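Long-range contact in putative type VI secretion protein (Escherichia coli, PDB 6SKI), which probably acts as a phospholipase effector toxin that is loaded onto the VgrG spike of the type VI secretion system: residues Q113-Y127 / R167-N179. Sequence-based numbering, arbitrary orientation.
Sequences QVLKKDQTSAQIKTY and RITQALSEFMGFN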
ATOM      1  N   GLN A 113      18.650   3.804 -16.913  1.00 57.31           N
ATOM      2  CA  GLN A 113      18.127   3.438 -18.225  1.00 57.31           C
ATOM      3  C   GLN A 113      19.238   2.908 -19.124  1.00 57.31           C
ATOM      4  O   GLN A 113      19.159   1.764 -19.571  1.00 57.31           O
ATOM      5  CB  GLN A 113      17.422   4.639 -18.855  1.00 57.31           C
ATOM      6  CG  GLN A 113      15.995   4.826 -18.390  1.00 57.31           C
ATOM      7  CD  GLN A 113      15.279   5.916 -19.152  1.00 57.31           C
ATOM      8  OE1 GLN A 113      15.908   6.816 -19.703  1.00 57.31           O
ATOM      9  NE2 GLN A 113      13.956   5.841 -19.189  1.00 57.31           N
ATOM     10  N   VAL A 114      20.288   3.684 -19.368  1.00 58.18           N
ATOM     11  CA  VAL A 114      21.441   3.241 -20.139  1.00 58.18           C
ATOM     12  C   VAL A 114      22.646   3.248 -19.215  1.00 58.18           C
ATOM     13  O   VAL A 114      22.957   4.276 -18.600  1.00 58.18           O
ATOM     14  CB  VAL A 114      21.681   4.135 -21.367  1.00 58.18           C
ATOM     15  CG1 VAL A 114      23.058   3.875 -21.945  1.00 58.18           C
ATOM     16  CG2 VAL A 114      20.611   3.900 -22.411  1.00 58.18           C
ATOM     17  N   LEU A 115      23.323   2.112 -19.114  1.00 58.95           N
ATOM     18  CA  LEU A 115      24.438   2.028 -18.190  1.00 58.95           C
ATOM     19  C   LEU A 115      25.680   2.670 -18.794  1.00 58.95           C
ATOM     20  O   LEU A 115      25.837   2.766 -20.012  1.00 58.95           O
ATOM     21  CB  LEU A 115      24.729   0.576 -17.813  1.00 58.95           C
ATOM     22  CG  LEU A 115      23.528  -0.247 -17.356  1.00 58.95           C
ATOM     23  CD1 LEU A 115      23.975  -1.614 -16.888  1.00 58.95           C
ATOM     24  CD2 LEU A 115      22.777   0.483 -16.263  1.00 58.95           C
ATOM     25  N   LYS A 116      26.566   3.117 -17.914  1.00 62.52           N
ATOM     26  CA  LYS A 116      27.817   3.709 -18.346  1.00 62.52           C
ATOM     27  C   LYS A 116      28.827   2.611 -18.663  1.00 62.52           C
ATOM     28  O   LYS A 116      28.597   1.425 -18.418  1.00 62.52           O
ATOM     29  CB  LYS A 116      28.356   4.653 -17.276  1.00 62.52           C
ATOM     30  CG  LYS A 116      27.275   5.478 -16.605  1.00 62.52           C
ATOM     31  CD  LYS A 116      27.735   6.893 -16.324  1.00 62.52           C
ATOM     32  CE  LYS A 116      26.581   7.867 -16.457  1.00 62.52           C
ATOM     33  NZ  LYS A 116      25.808   7.644 -17.710  1.00 62.52           N
ATOM     34  N   LYS A 117      29.962   3.022 -19.228  1.00 65.35           N
ATOM     35  CA  LYS A 117      31.006   2.067 -19.578  1.00 65.35           C
ATOM     36  C   LYS A 117      31.559   1.341 -18.360  1.00 65.35           C
ATOM     37  O   LYS A 117      32.141   0.262 -18.506  1.00 65.35           O
ATOM     38  CB  LYS A 117      32.140   2.787 -20.308  1.00 65.35           C
ATOM     39  CG  LYS A 117      31.931   2.932 -21.806  1.00 65.35           C
ATOM     40  CD  LYS A 117      32.962   3.854 -22.461  1.00 65.35           C
ATOM     41  CE  LYS A 117      34.383   3.719 -21.904  1.00 65.35           C
ATOM     42  NZ  LYS A 117      34.841   2.320 -21.640  1.00 65.35           N
ATOM     43  N   ASP A 118      31.388   1.903 -17.164  1.00 63.56           N
ATOM     44  CA  ASP A 118      31.988   1.363 -15.953  1.00 63.56           C
ATOM     45  C   ASP A 118      30.955   1.028 -14.888  1.00 63.56           C
ATOM     46  O   ASP A 118      31.329   0.602 -13.789  1.00 63.56           O
ATOM     47  CB  ASP A 118      33.004   2.360 -15.393  1.00 63.56           C
ATOM     48  CG  ASP A 118      34.433   1.955 -15.668  1.00 63.56           C
ATOM     49  OD1 ASP A 118      35.342   2.496 -15.007  1.00 63.56           O
ATOM     50  OD2 ASP A 118      34.648   1.094 -16.547  1.00 63.56           O
ATOM     51  N   GLN A 119      29.669   1.202 -15.180  1.00 58.05           N
ATOM     52  CA  GLN A 119      28.638   1.075 -14.158  1.00 58.05           C
ATOM     53  C   GLN A 119      28.411  -0.391 -13.809  1.00 58.05           C
ATOM     54  O   GLN A 119      28.040  -1.193 -14.672  1.00 58.05           O
ATOM     55  CB  GLN A 119      27.344   1.722 -14.638  1.00 58.05           C
ATOM     56  CG  GLN A 119      26.290   1.838 -13.565  1.00 58.05           C
ATOM     57  CD  GLN A 119      25.103   2.653 -14.010  1.00 58.05           C
ATOM     58  OE1 GLN A 119      25.210   3.492 -14.901  1.00 58.05           O
ATOM     59  NE2 GLN A 119      23.957   2.410 -13.394  1.00 58.05           N
ATOM     60  N   THR A 120      28.626  -0.737 -12.541  1.00 55.24           N
ATOM     61  CA  THR A 120      28.450  -2.097 -12.052  1.00 55.24           C
ATOM     62  C   THR A 120      27.271  -2.230 -11.097  1.00 55.24           C
ATOM     63  O   THR A 120      27.106  -3.283 -10.475  1.00 55.24           O
ATOM     64  CB  THR A 120      29.729  -2.586 -11.370  1.00 55.24           C
ATOM     65  OG1 THR A 120      30.358  -1.495 -10.690  1.00 55.24           O
ATOM     66  CG2 THR A 120      30.689  -3.161 -12.395  1.00 55.24           C
ATOM     67  N   SER A 121      26.458  -1.188 -10.956  1.00 51.79           N
ATOM     68  CA  SER A 121      25.236  -1.265 -10.172  1.00 51.79           C
ATOM     69  C   SER A 121      24.193  -0.378 -10.826  1.00 51.79           C
ATOM     70  O   SER A 121      24.471   0.774 -11.162  1.00 51.79           O
ATOM     71  CB  SER A 121      25.454  -0.836  -8.718  1.00 51.79           C
ATOM     72  OG  SER A 121      26.717  -1.254  -8.240  1.00 51.79           O
ATOM     73  N   ALA A 122      22.991  -0.919 -10.993  1.00 47.53           N
ATOM     74  CA  ALA A 122      21.916  -0.216 -11.669  1.00 47.53           C
ATOM     75  C   ALA A 122      20.636  -0.376 -10.870  1.00 47.53           C
ATOM     76  O   ALA A 122      20.482  -1.313 -10.086  1.00 47.53           O
ATOM     77  CB  ALA A 122      21.712  -0.729 -13.096  1.00 47.53           C
ATOM     78  N   GLN A 123      19.715   0.559 -11.077  1.00 44.94           N
ATOM     79  CA  GLN A 123      18.426   0.544 -10.407  1.00 44.94           C
ATOM     80  C   GLN A 123      17.321   0.751 -11.425  1.00 44.94           C
ATOM     81  O   GLN A 123      17.408   1.645 -12.270  1.00 44.94           O
ATOM     82  CB  GLN A 123      18.345   1.623  -9.332  1.00 44.94           C
ATOM     83  CG  GLN A 123      18.844   1.193  -7.980  1.00 44.94           C
ATOM     84  CD  GLN A 123      18.713   2.286  -6.955  1.00 44.94           C
ATOM     85  OE1 GLN A 123      18.161   3.347  -7.235  1.00 44.94           O
ATOM     86  NE2 GLN A 123      19.211   2.033  -5.755  1.00 44.94           N
ATOM     87  N   ILE A 124      16.288  -0.077 -11.340  1.00 43.99           N
ATOM     88  CA  ILE A 124      15.058   0.100 -12.091  1.00 43.99           C
ATOM     89  C   ILE A 124      13.917   0.004 -11.092  1.00 43.99           C
ATOM     90  O   ILE A 124      14.060  -0.565 -10.009  1.00 43.99           O
ATOM     91  CB  ILE A 124      14.899  -0.934 -13.222  1.00 43.99           C
ATOM     92  CG1 ILE A 124      14.691  -2.331 -12.646  1.00 43.99           C
ATOM     93  CG2 ILE A 124      16.109  -0.917 -14.132  1.00 43.99           C
ATOM     94  CD1 ILE A 124      14.503  -3.390 -13.691  1.00 43.99           C
ATOM     95  N   LYS A 125      12.778   0.580 -11.454  1.00 42.19           N
ATOM     96  CA  LYS A 125      11.702   0.734 -10.492  1.00 42.19           C
ATOM     97  C   LYS A 125      10.378   0.305 -11.096  1.00 42.19           C
ATOM     98  O   LYS A 125      10.191   0.313 -12.314  1.00 42.19           O
ATOM     99  CB  LYS A 125      11.615   2.171  -9.965  1.00 42.19           C
ATOM    100  CG  LYS A 125      11.428   3.246 -11.006  1.00 42.19           C
ATOM    101  CD  LYS A 125      11.793   4.589 -10.408  1.00 42.19           C
ATOM    102  CE  LYS A 125      11.336   5.739 -11.268  1.00 42.19           C
ATOM    103  NZ  LYS A 125      12.069   6.980 -10.901  1.00 42.19           N
ATOM    104  N   THR A 126       9.468  -0.082 -10.212  1.00 45.08           N
ATOM    105  CA  THR A 126       8.181  -0.640 -10.578  1.00 45.08           C
ATOM    106  C   THR A 126       7.129  -0.114  -9.617  1.00 45.08           C
ATOM    107  O   THR A 126       7.377   0.009  -8.417  1.00 45.08           O
ATOM    108  CB  THR A 126       8.215  -2.166 -10.520  1.00 45.08           C
ATOM    109  OG1 THR A 126       9.376  -2.652 -11.204  1.00 45.08           O
ATOM    110  CG2 THR A 126       7.002  -2.725 -11.159  1.00 45.08           C
ATOM    111  N   TYR A 127       5.949   0.188 -10.146  1.00 44.91           N
ATOM    112  CA  TYR A 127       4.858   0.733  -9.349  1.00 44.91           C
ATOM    113  C   TYR A 127       3.645  -0.175  -9.470  1.00 44.91           C
ATOM    114  O   TYR A 127       3.154  -0.419 -10.575  1.00 44.91           O
ATOM    115  CB  TYR A 127       4.510   2.153  -9.791  1.00 44.91           C
ATOM    116  CG  TYR A 127       3.399   2.775  -8.983  1.00 44.91           C
ATOM    117  CD1 TYR A 127       3.662   3.399  -7.774  1.00 44.91           C
ATOM    118  CD2 TYR A 127       2.089   2.743  -9.431  1.00 44.91           C
ATOM    119  CE1 TYR A 127       2.651   3.968  -7.033  1.00 44.91           C
ATOM    120  CE2 TYR A 127       1.073   3.306  -8.696  1.00 44.91           C
ATOM    121  CZ  TYR A 127       1.359   3.918  -7.500  1.00 44.91           C
ATOM    122  OH  TYR A 127       0.343   4.484  -6.768  1.00 44.91           O
ATOM    123  N   ARG A 167       4.780  -6.920 -13.572  1.00 51.49           N
ATOM    124  CA  ARG A 167       5.384  -5.603 -13.714  1.00 51.49           C
ATOM    125  C   ARG A 167       6.907  -5.673 -13.636  1.00 51.49           C
ATOM    126  O   ARG A 167       7.601  -4.860 -14.255  1.00 51.49           O
ATOM    127  CB  ARG A 167       4.810  -4.670 -12.655  1.00 51.49           C
ATOM    128  CG  ARG A 167       3.384  -4.241 -12.909  1.00 51.49           C
ATOM    129  CD  ARG A 167       3.343  -2.901 -13.618  1.00 51.49           C
ATOM    130  NE  ARG A 167       2.051  -2.660 -14.252  1.00 51.49           N
ATOM    131  CZ  ARG A 167       1.082  -1.929 -13.714  1.00 51.49           C
ATOM    132  NH1 ARG A 167       1.255  -1.361 -12.529  1.00 51.49           N
ATOM    133  NH2 ARG A 167      -0.063  -1.763 -14.362  1.00 51.49           N
ATOM    134  N   ILE A 168       7.446  -6.636 -12.886  1.00 49.57           N
ATOM    135  CA  ILE A 168       8.885  -6.881 -12.882  1.00 49.57           C
ATOM    136  C   ILE A 168       9.345  -7.323 -14.260  1.00 49.57           C
ATOM    137  O   ILE A 168      10.386  -6.877 -14.758  1.00 49.57           O
ATOM    138  CB  ILE A 168       9.245  -7.932 -11.818  1.00 49.57           C
ATOM    139  CG1 ILE A 168       9.270  -7.315 -10.426  1.00 49.57           C
ATOM    140  CG2 ILE A 168      10.585  -8.577 -12.127  1.00 49.57           C
ATOM    141  CD1 ILE A 168       9.137  -8.334  -9.327  1.00 49.57           C
ATOM    142  N   THR A 169       8.574  -8.205 -14.895  1.00 50.43           N
ATOM    143  CA  THR A 169       8.895  -8.609 -16.260  1.00 50.43           C
ATOM    144  C   THR A 169       8.906  -7.403 -17.190  1.00 50.43           C
ATOM    145  O   THR A 169       9.829  -7.233 -17.997  1.00 50.43           O
ATOM    146  CB  THR A 169       7.893  -9.655 -16.748  1.00 50.43           C
ATOM    147  OG1 THR A 169       8.212 -10.928 -16.178  1.00 50.43           O
ATOM    148  CG2 THR A 169       7.924  -9.770 -18.258  1.00 50.43           C
ATOM    149  N   GLN A 170       7.892  -6.545 -17.074  1.00 53.13           N
ATOM    150  CA  GLN A 170       7.819  -5.368 -17.937  1.00 53.13           C
ATOM    151  C   GLN A 170       8.995  -4.424 -17.703  1.00 53.13           C
ATOM    152  O   GLN A 170       9.582  -3.897 -18.658  1.00 53.13           O
ATOM    153  CB  GLN A 170       6.496  -4.640 -17.714  1.00 53.13           C
ATOM    154  CG  GLN A 170       6.412  -3.298 -18.407  1.00 53.13           C
ATOM    155  CD  GLN A 170       5.278  -2.446 -17.882  1.00 53.13           C
ATOM    156  OE1 GLN A 170       4.254  -2.961 -17.434  1.00 53.13           O
ATOM    157  NE2 GLN A 170       5.455  -1.131 -17.930  1.00 53.13           N
ATOM    158  N   ALA A 171       9.360  -4.202 -16.439  1.00 51.09           N
ATOM    159  CA  ALA A 171      10.455  -3.290 -16.129  1.00 51.09           C
ATOM    160  C   ALA A 171      11.789  -3.842 -16.608  1.00 51.09           C
ATOM    161  O   ALA A 171      12.638  -3.089 -17.095  1.00 51.09           O
ATOM    162  CB  ALA A 171      10.499  -3.014 -14.627  1.00 51.09           C
ATOM    163  N   LEU A 172      11.991  -5.154 -16.481  1.00 51.25           N
ATOM    164  CA  LEU A 172      13.215  -5.763 -16.991  1.00 51.25           C
ATOM    165  C   LEU A 172      13.280  -5.671 -18.509  1.00 51.25           C
ATOM    166  O   LEU A 172      14.351  -5.419 -19.079  1.00 51.25           O
ATOM    167  CB  LEU A 172      13.295  -7.217 -16.536  1.00 51.25           C
ATOM    168  CG  LEU A 172      13.951  -7.441 -15.181  1.00 51.25           C
ATOM    169  CD1 LEU A 172      14.034  -8.913 -14.878  1.00 51.25           C
ATOM    170  CD2 LEU A 172      15.323  -6.823 -15.172  1.00 51.25           C
ATOM    171  N   SER A 173      12.141  -5.864 -19.180  1.00 53.09           N
ATOM    172  CA  SER A 173      12.095  -5.693 -20.627  1.00 53.09           C
ATOM    173  C   SER A 173      12.489  -4.279 -21.017  1.00 53.09           C
ATOM    174  O   SER A 173      13.297  -4.077 -21.929  1.00 53.09           O
ATOM    175  CB  SER A 173      10.698  -6.021 -21.154  1.00 53.09           C
ATOM    176  OG  SER A 173      10.305  -7.329 -20.790  1.00 53.09           O
ATOM    177  N   GLU A 174      11.933  -3.281 -20.329  1.00 54.07           N
ATOM    178  CA  GLU A 174      12.266  -1.896 -20.647  1.00 54.07           C
ATOM    179  C   GLU A 174      13.743  -1.610 -20.399  1.00 54.07           C
ATOM    180  O   GLU A 174      14.407  -0.964 -21.221  1.00 54.07           O
ATOM    181  CB  GLU A 174      11.392  -0.947 -19.832  1.00 54.07           C
ATOM    182  CG  GLU A 174       9.918  -1.006 -20.187  1.00 54.07           C
ATOM    183  CD  GLU A 174       9.058  -0.208 -19.228  1.00 54.07           C
ATOM    184  OE1 GLU A 174       9.615   0.400 -18.291  1.00 54.07           O
ATOM    185  OE2 GLU A 174       7.823  -0.189 -19.412  1.00 54.07           O
ATOM    186  N   PHE A 175      14.283  -2.107 -19.283  1.00 54.23           N
ATOM    187  CA  PHE A 175      15.686  -1.862 -18.970  1.00 54.23           C
ATOM    188  C   PHE A 175      16.602  -2.463 -20.021  1.00 54.23           C
ATOM    189  O   PHE A 175      17.549  -1.810 -20.472  1.00 54.23           O
ATOM    190  CB  PHE A 175      16.039  -2.430 -17.600  1.00 54.23           C
ATOM    191  CG  PHE A 175      17.506  -2.380 -17.293  1.00 54.23           C
ATOM    192  CD1 PHE A 175      18.192  -1.181 -17.323  1.00 54.23           C
ATOM    193  CD2 PHE A 175      18.206  -3.535 -17.010  1.00 54.23           C
ATOM    194  CE1 PHE A 175      19.540  -1.136 -17.051  1.00 54.23           C
ATOM    195  CE2 PHE A 175      19.555  -3.492 -16.742  1.00 54.23           C
ATOM    196  CZ  PHE A 175      20.220  -2.293 -16.764  1.00 54.23           C
ATOM    197  N   MET A 176      16.342  -3.701 -20.430  1.00 57.49           N
ATOM    198  CA  MET A 176      17.188  -4.337 -21.425  1.00 57.49           C
ATOM    199  C   MET A 176      16.837  -3.913 -22.842  1.00 57.49           C
ATOM    200  O   MET A 176      17.526  -4.314 -23.784  1.00 57.49           O
ATOM    201  CB  MET A 176      17.110  -5.856 -21.287  1.00 57.49           C
ATOM    202  CG  MET A 176      17.905  -6.376 -20.108  1.00 57.49           C
ATOM    203  SD  MET A 176      19.661  -6.008 -20.256  1.00 57.49           S
ATOM    204  CE  MET A 176      20.318  -7.640 -20.574  1.00 57.49           C
ATOM    205  N   GLY A 177      15.789  -3.112 -23.011  1.00 57.83           N
ATOM    206  CA  GLY A 177      15.519  -2.479 -24.283  1.00 57.83           C
ATOM    207  C   GLY A 177      16.235  -1.152 -24.387  1.00 57.83           C
ATOM    208  O   GLY A 177      16.518  -0.676 -25.489  1.00 57.83           O
ATOM    209  N   PHE A 178      16.541  -0.543 -23.245  1.00 57.75           N
ATOM    210  CA  PHE A 178      17.443   0.601 -23.237  1.00 57.75           C
ATOM    211  C   PHE A 178      18.902   0.199 -23.371  1.00 57.75           C
ATOM    212  O   PHE A 178      19.743   1.060 -23.646  1.00 57.75           O
ATOM    213  CB  PHE A 178      17.272   1.421 -21.955  1.00 57.75           C
ATOM    214  CG  PHE A 178      16.150   2.406 -22.005  1.00 57.75           C
ATOM    215  CD1 PHE A 178      16.362   3.683 -22.485  1.00 57.75           C
ATOM    216  CD2 PHE A 178      14.888   2.065 -21.557  1.00 57.75           C
ATOM    217  CE1 PHE A 178      15.335   4.596 -22.530  1.00 57.75           C
ATOM    218  CE2 PHE A 178      13.857   2.972 -21.602  1.00 57.75           C
ATOM    219  CZ  PHE A 178      14.080   4.241 -22.088  1.00 57.75           C
ATOM    220  N   ASN A 179      19.221  -1.083 -23.193  1.00 59.20           N
ATOM    221  CA  ASN A 179      20.590  -1.582 -23.271  1.00 59.20           C
ATOM    222  C   ASN A 179      20.610  -2.736 -24.272  1.00 59.20           C
ATOM    223  O   ASN A 179      20.479  -3.905 -23.908  1.00 59.20           O
ATOM    224  CB  ASN A 179      21.092  -2.018 -21.896  1.00 59.20           C
ATOM    225  CG  ASN A 179      21.622  -0.864 -21.079  1.00 59.20           C
ATOM    226  OD1 ASN A 179      22.663  -0.293 -21.393  1.00 59.20           O
ATOM    227  ND2 ASN A 179      20.901  -0.504 -20.031  1.00 59.20           N
TER
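Phe-175 of helix 167-178 packs among Ile-124, Ala-122 and Leu-115. Its CG is anti to the backbone N (chi1 172°), which carries the ring toward the loop before the strand. There Leu-115 CD2 meets the edge of the Phe-175 ring at CE1, 3.7 Å away, while Ile-124 CG2 packs obliquely against Phe-175 CG at 3.8 Å. The other branch of Ile-124 ends in CD1, 3.8 Å from Leu-172 CD2. One turn before Phe-175, Ala-171 CB touches Thr-126 OG1; a turn earlier still, Arg-167 CB meets Thr-126 CG2.

Polar contacts mark both ends. Arg-167, bent at chi2, sends NH1 to Tyr-127 O at 2.9 Å, in both the guanidinium and the carbonyl plane. At the far end Asn-179 OD1 takes a weak bond from Leu-115 N, 3.4 Å long, and the Gln-113 amide stacks over one face of the Phe-178 ring, the planes 22° apart.

In the same sheet, strand 22-43 pairs in parallel with strand 121-128 and also touches Ile-168 and Leu-172; helix 215-225 packs on Leu-172. Strand 121-127 and the helix run roughly antiparallel (143°), a helix packed along one face of the largely parallel sheet, consistent with an alpha/beta-hydrolase fold.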